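Local coordinates for protein BauA (Acinetobacter baumannii, PDB 6HCP) that takes up the iron-loaded siderophore preacinetobactin across the outer membrane, as a TonB-dependent receptor, at residues K166-T177 and H189-K200. Residues are numbered along the deposited sequence; the frame is centred on the assembly and turned at random. Where two conformers were deposited one is given.
Sequences KYAADEPFARLT and HVDVGRRFGENK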
loop_
_atom_site.group_PDB
_atom_site.type_symbol
_atom_site.label_atom_id
_atom_site.label_comp_id
_atom_site.label_asym_id
_atom_site.label_seq_id
_atom_site.Cartn_x
_atom_site.Cartn_y
_atom_site.Cartn_z
ATOM N N LYS A 166 -12.488 11.422 -33.702
ATOM C CA LYS A 166 -11.837 12.747 -33.655
ATOM C C LYS A 166 -11.633 13.285 -35.083
ATOM O O LYS A 166 -11.110 12.573 -35.949
ATOM C CB LYS A 166 -10.455 12.630 -33.009
ATOM C CG LYS A 166 -10.426 12.353 -31.516
ATOM C CD LYS A 166 -9.028 11.942 -31.046
ATOM C CE LYS A 166 -8.871 11.968 -29.538
ATOM N NZ LYS A 166 -7.505 11.560 -29.129
ATOM N N TYR A 167 -11.927 14.574 -35.266
ATOM C CA TYR A 167 -11.568 15.292 -36.492
ATOM C C TYR A 167 -10.724 16.530 -36.126
ATOM O O TYR A 167 -10.693 16.969 -34.962
ATOM C CB TYR A 167 -12.843 15.662 -37.257
ATOM C CG TYR A 167 -13.692 14.479 -37.666
ATOM C CD1 TYR A 167 -13.286 13.620 -38.678
ATOM C CD2 TYR A 167 -14.856 14.171 -36.979
ATOM C CE1 TYR A 167 -14.048 12.517 -39.040
ATOM C CE2 TYR A 167 -15.633 13.080 -37.336
ATOM C CZ TYR A 167 -15.227 12.243 -38.359
ATOM O OH TYR A 167 -15.992 11.153 -38.683
ATOM N N ALA A 168 -10.061 17.106 -37.133
ATOM C CA ALA A 168 -9.109 18.198 -36.917
ATOM C C ALA A 168 -9.833 19.461 -36.464
ATOM O O ALA A 168 -10.752 19.937 -37.123
ATOM C CB ALA A 168 -8.309 18.451 -38.167
ATOM N N ALA A 169 -9.387 20.008 -35.331
ATOM C CA ALA A 169 -9.759 21.358 -34.913
ATOM C C ALA A 169 -9.097 22.397 -35.844
ATOM O O ALA A 169 -8.176 22.086 -36.607
ATOM C CB ALA A 169 -9.359 21.574 -33.471
ATOM N N ASP A 170 -9.545 23.645 -35.723
ATOM C CA ASP A 170 -9.120 24.753 -36.602
ATOM C C ASP A 170 -7.616 25.019 -36.450
ATOM O O ASP A 170 -6.891 25.050 -37.450
ATOM C CB ASP A 170 -9.946 26.007 -36.322
ATOM C CG ASP A 170 -11.327 25.964 -36.958
ATOM O OD1 ASP A 170 -11.463 25.322 -38.029
ATOM O OD2 ASP A 170 -12.261 26.529 -36.362
ATOM N N GLU A 171 -7.147 25.026 -35.199
ATOM C CA GLU A 171 -5.744 25.301 -34.878
ATOM C C GLU A 171 -4.931 24.016 -34.955
ATOM O O GLU A 171 -5.322 22.987 -34.408
ATOM C CB GLU A 171 -5.638 25.938 -33.491
ATOM C CG GLU A 171 -5.983 27.417 -33.496
ATOM C CD GLU A 171 -5.521 28.150 -34.746
ATOM O OE1 GLU A 171 -4.294 28.289 -34.916
ATOM O OE2 GLU A 171 -6.377 28.481 -35.598
ATOM N N PRO A 172 -3.737 24.057 -35.585
ATOM C CA PRO A 172 -2.889 22.875 -35.697
ATOM C C PRO A 172 -2.560 22.320 -34.300
ATOM O O PRO A 172 -2.493 23.069 -33.338
ATOM C CB PRO A 172 -1.634 23.381 -36.426
ATOM C CG PRO A 172 -2.099 24.640 -37.138
ATOM C CD PRO A 172 -3.142 25.242 -36.220
ATOM N N PHE A 173 -2.430 20.998 -34.208
ATOM C CA PHE A 173 -2.393 20.306 -32.935
ATOM C C PHE A 173 -1.434 19.131 -33.030
ATOM O O PHE A 173 -1.441 18.400 -34.020
ATOM C CB PHE A 173 -3.789 19.797 -32.573
ATOM C CG PHE A 173 -3.833 18.994 -31.300
ATOM C CD1 PHE A 173 -3.783 19.628 -30.071
ATOM C CD2 PHE A 173 -4.039 17.624 -31.335
ATOM C CE1 PHE A 173 -3.925 18.909 -28.896
ATOM C CE2 PHE A 173 -4.167 16.902 -30.158
ATOM C CZ PHE A 173 -4.092 17.541 -28.943
ATOM N N ALA A 174 -0.588 18.969 -32.010
ATOM C CA ALA A 174 0.254 17.802 -31.921
ATOM C C ALA A 174 0.579 17.510 -30.453
ATOM O O ALA A 174 1.061 18.380 -29.725
ATOM C CB ALA A 174 1.504 17.986 -32.743
ATOM N N ARG A 175 0.189 16.317 -29.995
ATOM C CA ARG A 175 0.335 15.956 -28.596
ATOM C C ARG A 175 0.963 14.567 -28.519
ATOM O O ARG A 175 0.578 13.673 -29.259
ATOM C CB ARG A 175 -1.004 16.045 -27.857
ATOM C CG ARG A 175 -0.962 15.476 -26.442
ATOM C CD ARG A 175 -2.317 15.547 -25.777
ATOM N NE ARG A 175 -2.651 16.924 -25.509
ATOM C CZ ARG A 175 -3.862 17.381 -25.261
ATOM N NH1 ARG A 175 -4.888 16.546 -25.186
ATOM N NH2 ARG A 175 -4.038 18.684 -25.128
ATOM N N LEU A 176 2.027 14.453 -27.717
ATOM C CA LEU A 176 2.601 13.185 -27.379
ATOM C C LEU A 176 2.311 12.881 -25.903
ATOM O O LEU A 176 2.537 13.721 -25.036
ATOM C CB LEU A 176 4.107 13.213 -27.646
ATOM C CG LEU A 176 4.871 12.001 -27.130
ATOM C CD1 LEU A 176 4.516 10.760 -27.930
ATOM C CD2 LEU A 176 6.371 12.249 -27.165
ATOM N N THR A 177 1.898 11.637 -25.642
ATOM C CA THR A 177 1.652 11.131 -24.292
ATOM C C THR A 177 2.436 9.827 -24.108
ATOM O O THR A 177 2.412 8.948 -24.957
ATOM C CB THR A 177 0.152 10.905 -24.046
ATOM O OG1 THR A 177 -0.581 12.086 -24.358
ATOM C CG2 THR A 177 -0.152 10.517 -22.615
ATOM N N HIS A 189 1.378 7.540 -27.169
ATOM C CA HIS A 189 0.255 7.924 -27.979
ATOM C C HIS A 189 0.543 9.295 -28.593
ATOM O O HIS A 189 0.796 10.257 -27.871
ATOM C CB HIS A 189 -1.012 7.957 -27.109
ATOM C CG HIS A 189 -2.190 8.584 -27.770
ATOM N ND1 HIS A 189 -3.144 9.277 -27.057
ATOM C CD2 HIS A 189 -2.605 8.562 -29.062
ATOM C CE1 HIS A 189 -4.085 9.709 -27.886
ATOM N NE2 HIS A 189 -3.799 9.228 -29.112
ATOM N N VAL A 190 0.486 9.354 -29.926
ATOM C CA VAL A 190 0.597 10.589 -30.674
ATOM C C VAL A 190 -0.773 10.936 -31.263
ATOM O O VAL A 190 -1.474 10.059 -31.771
ATOM C CB VAL A 190 1.657 10.458 -31.780
ATOM C CG1 VAL A 190 1.544 11.581 -32.800
ATOM C CG2 VAL A 190 3.056 10.386 -31.191
ATOM N N ASP A 191 -1.146 12.213 -31.128
ATOM C CA ASP A 191 -2.391 12.755 -31.628
ATOM C C ASP A 191 -2.057 14.054 -32.377
ATOM O O ASP A 191 -1.543 14.995 -31.765
ATOM C CB ASP A 191 -3.375 13.020 -30.485
ATOM C CG ASP A 191 -4.782 13.387 -30.934
ATOM O OD1 ASP A 191 -5.015 13.439 -32.169
ATOM O OD2 ASP A 191 -5.648 13.581 -30.055
ATOM N N VAL A 192 -2.285 14.079 -33.695
ATOM C CA VAL A 192 -1.904 15.246 -34.524
ATOM C C VAL A 192 -3.065 15.625 -35.442
ATOM O O VAL A 192 -3.717 14.753 -36.017
ATOM C CB VAL A 192 -0.633 14.964 -35.349
ATOM C CG1 VAL A 192 0.561 14.659 -34.464
ATOM C CG2 VAL A 192 -0.833 13.856 -36.361
ATOM N N GLY A 193 -3.338 16.928 -35.535
ATOM C CA GLY A 193 -4.361 17.432 -36.426
ATOM C C GLY A 193 -3.931 18.713 -37.128
ATOM O O GLY A 193 -3.186 19.526 -36.573
ATOM N N ARG A 194 -4.471 18.910 -38.333
ATOM C CA ARG A 194 -4.300 20.143 -39.077
ATOM C C ARG A 194 -5.423 20.234 -40.110
ATOM O O ARG A 194 -5.870 19.206 -40.644
ATOM C CB ARG A 194 -2.935 20.154 -39.774
ATOM C CG ARG A 194 -2.605 21.461 -40.481
ATOM C CD ARG A 194 -1.260 21.380 -41.175
ATOM N NE ARG A 194 -0.171 21.595 -40.237
ATOM C CZ ARG A 194 0.186 22.784 -39.763
ATOM N NH1 ARG A 194 -0.411 23.881 -40.200
ATOM N NH2 ARG A 194 1.119 22.873 -38.834
ATOM N N ARG A 195 -5.863 21.463 -40.379
ATOM C CA ARG A 195 -6.845 21.729 -41.439
ATOM C C ARG A 195 -6.154 22.431 -42.617
ATOM O O ARG A 195 -5.084 23.028 -42.455
ATOM C CB ARG A 195 -8.003 22.543 -40.865
ATOM C CG ARG A 195 -8.777 21.784 -39.794
ATOM C CD ARG A 195 -10.146 22.354 -39.517
ATOM N NE ARG A 195 -11.058 22.062 -40.610
ATOM C CZ ARG A 195 -11.691 20.907 -40.790
ATOM N NH1 ARG A 195 -12.397 20.719 -41.891
ATOM N NH2 ARG A 195 -11.589 19.940 -39.891
ATOM N N PHE A 196 -6.723 22.250 -43.811
ATOM C CA PHE A 196 -6.123 22.691 -45.080
ATOM C C PHE A 196 -7.183 23.395 -45.925
ATOM O O PHE A 196 -8.402 23.225 -45.696
ATOM C CB PHE A 196 -5.558 21.512 -45.866
ATOM C CG PHE A 196 -4.512 20.718 -45.133
ATOM C CD1 PHE A 196 -4.881 19.691 -44.277
ATOM C CD2 PHE A 196 -3.166 21.032 -45.255
ATOM C CE1 PHE A 196 -3.916 18.962 -43.596
ATOM C CE2 PHE A 196 -2.204 20.293 -44.584
ATOM C CZ PHE A 196 -2.581 19.263 -43.750
ATOM N N GLY A 197 -6.703 24.127 -46.940
ATOM C CA GLY A 197 -7.559 24.890 -47.840
ATOM C C GLY A 197 -7.770 26.296 -47.320
ATOM O O GLY A 197 -7.581 26.559 -46.132
ATOM N N GLU A 198 -8.214 27.188 -48.210
ATOM C CA GLU A 198 -8.260 28.612 -47.920
ATOM C C GLU A 198 -9.257 28.886 -46.793
ATOM O O GLU A 198 -9.106 29.856 -46.058
ATOM C CB GLU A 198 -8.620 29.404 -49.179
ATOM C CG GLU A 198 -7.513 29.400 -50.215
ATOM C CD GLU A 198 -7.433 30.657 -51.063
ATOM O OE1 GLU A 198 -7.777 31.740 -50.550
ATOM O OE2 GLU A 198 -7.030 30.548 -52.238
ATOM N N ASN A 199 -10.299 28.054 -46.680
ATOM C CA ASN A 199 -11.312 28.244 -45.627
ATOM C C ASN A 199 -11.250 27.092 -44.610
ATOM O O ASN A 199 -12.161 26.935 -43.807
ATOM C CB ASN A 199 -12.718 28.400 -46.211
ATOM C CG ASN A 199 -12.821 29.584 -47.150
ATOM O OD1 ASN A 199 -13.105 30.695 -46.715
ATOM N ND2 ASN A 199 -12.416 29.391 -48.396
ATOM N N LYS A 200 -10.129 26.363 -44.592
ATOM C CA LYS A 200 -9.916 25.232 -43.666
ATOM C C LYS A 200 -11.063 24.221 -43.812
ATOM O O LYS A 200 -11.575 23.687 -42.831
ATOM C CB LYS A 200 -9.800 25.753 -42.233
ATOM C CG LYS A 200 -8.488 26.466 -41.934
ATOM C CD LYS A 200 -8.410 27.016 -40.534
ATOM C CE LYS A 200 -7.006 27.458 -40.180
ATOM N NZ LYS A 200 -6.919 27.848 -38.757
HETATM O O HOH W 1 -5.149 23.807 -38.858
HETATM O O HOH W 2 -1.314 12.135 -26.918
#
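Strands 173-177 and 189-196 form the first, antiparallel hairpin of the transmembrane barrel, and the linker from the plug folds back over it. Phe173 with Gly193, Arg175 with Asp191 and Thr177 with His189 are the hydrogen-bonded pairs, six N-H...O bonds, such as Arg175 N to Asp191 O at 2.8 Å. Between them, Ala174 faces Val192 and Leu176 faces Val190; Leu176 CD1 touches Val190 CG2 at 3.6 Å. A bound detergent molecule lies beside Val190, consistent with this being the lipid-facing side.

The other face, turned to the plug, is mostly polar, with Phe173 among the charges. The stretched-out side chain of Lys166 brings NZ to Asp191 OD2 at 2.9 Å in a salt bridge, from above the carboxylate plane; NZ also bonds to Glu133 O. Asp191, its CG turned anti to the backbone N (chi1 -171°), sets its carboxylate at the edge of the Phe173 ring, planes nearly perpendicular, while OD1 pairs with Arg205 on the next strand. Phe173 CZ lies over the centre of the Arg175 guanidinium, which is salt-bridged to Asp705 of the last barrel strand.

Where the linker turns into the barrel, Arg195 holds it. Its NH2 donates to Ala168 O at 2.9 Å close to the guanidinium plane, while NE and NH1 grip Lys200 O side-on and NH1 also meets Asp232. Lys200 NZ reaches Asp170 O at 3.1 Å and forms a salt bridge with Glu171 OE2; a water joins Asp170 O to Arg195 N. On the side of Ala174 and Val192, Pro172 CB sits 3.6 Å above one face of the Arg194 guanidinium, toward its rim. A linker from an N-terminal plug inside the barrel into its first strand is the hallmark of TonB-dependent receptors.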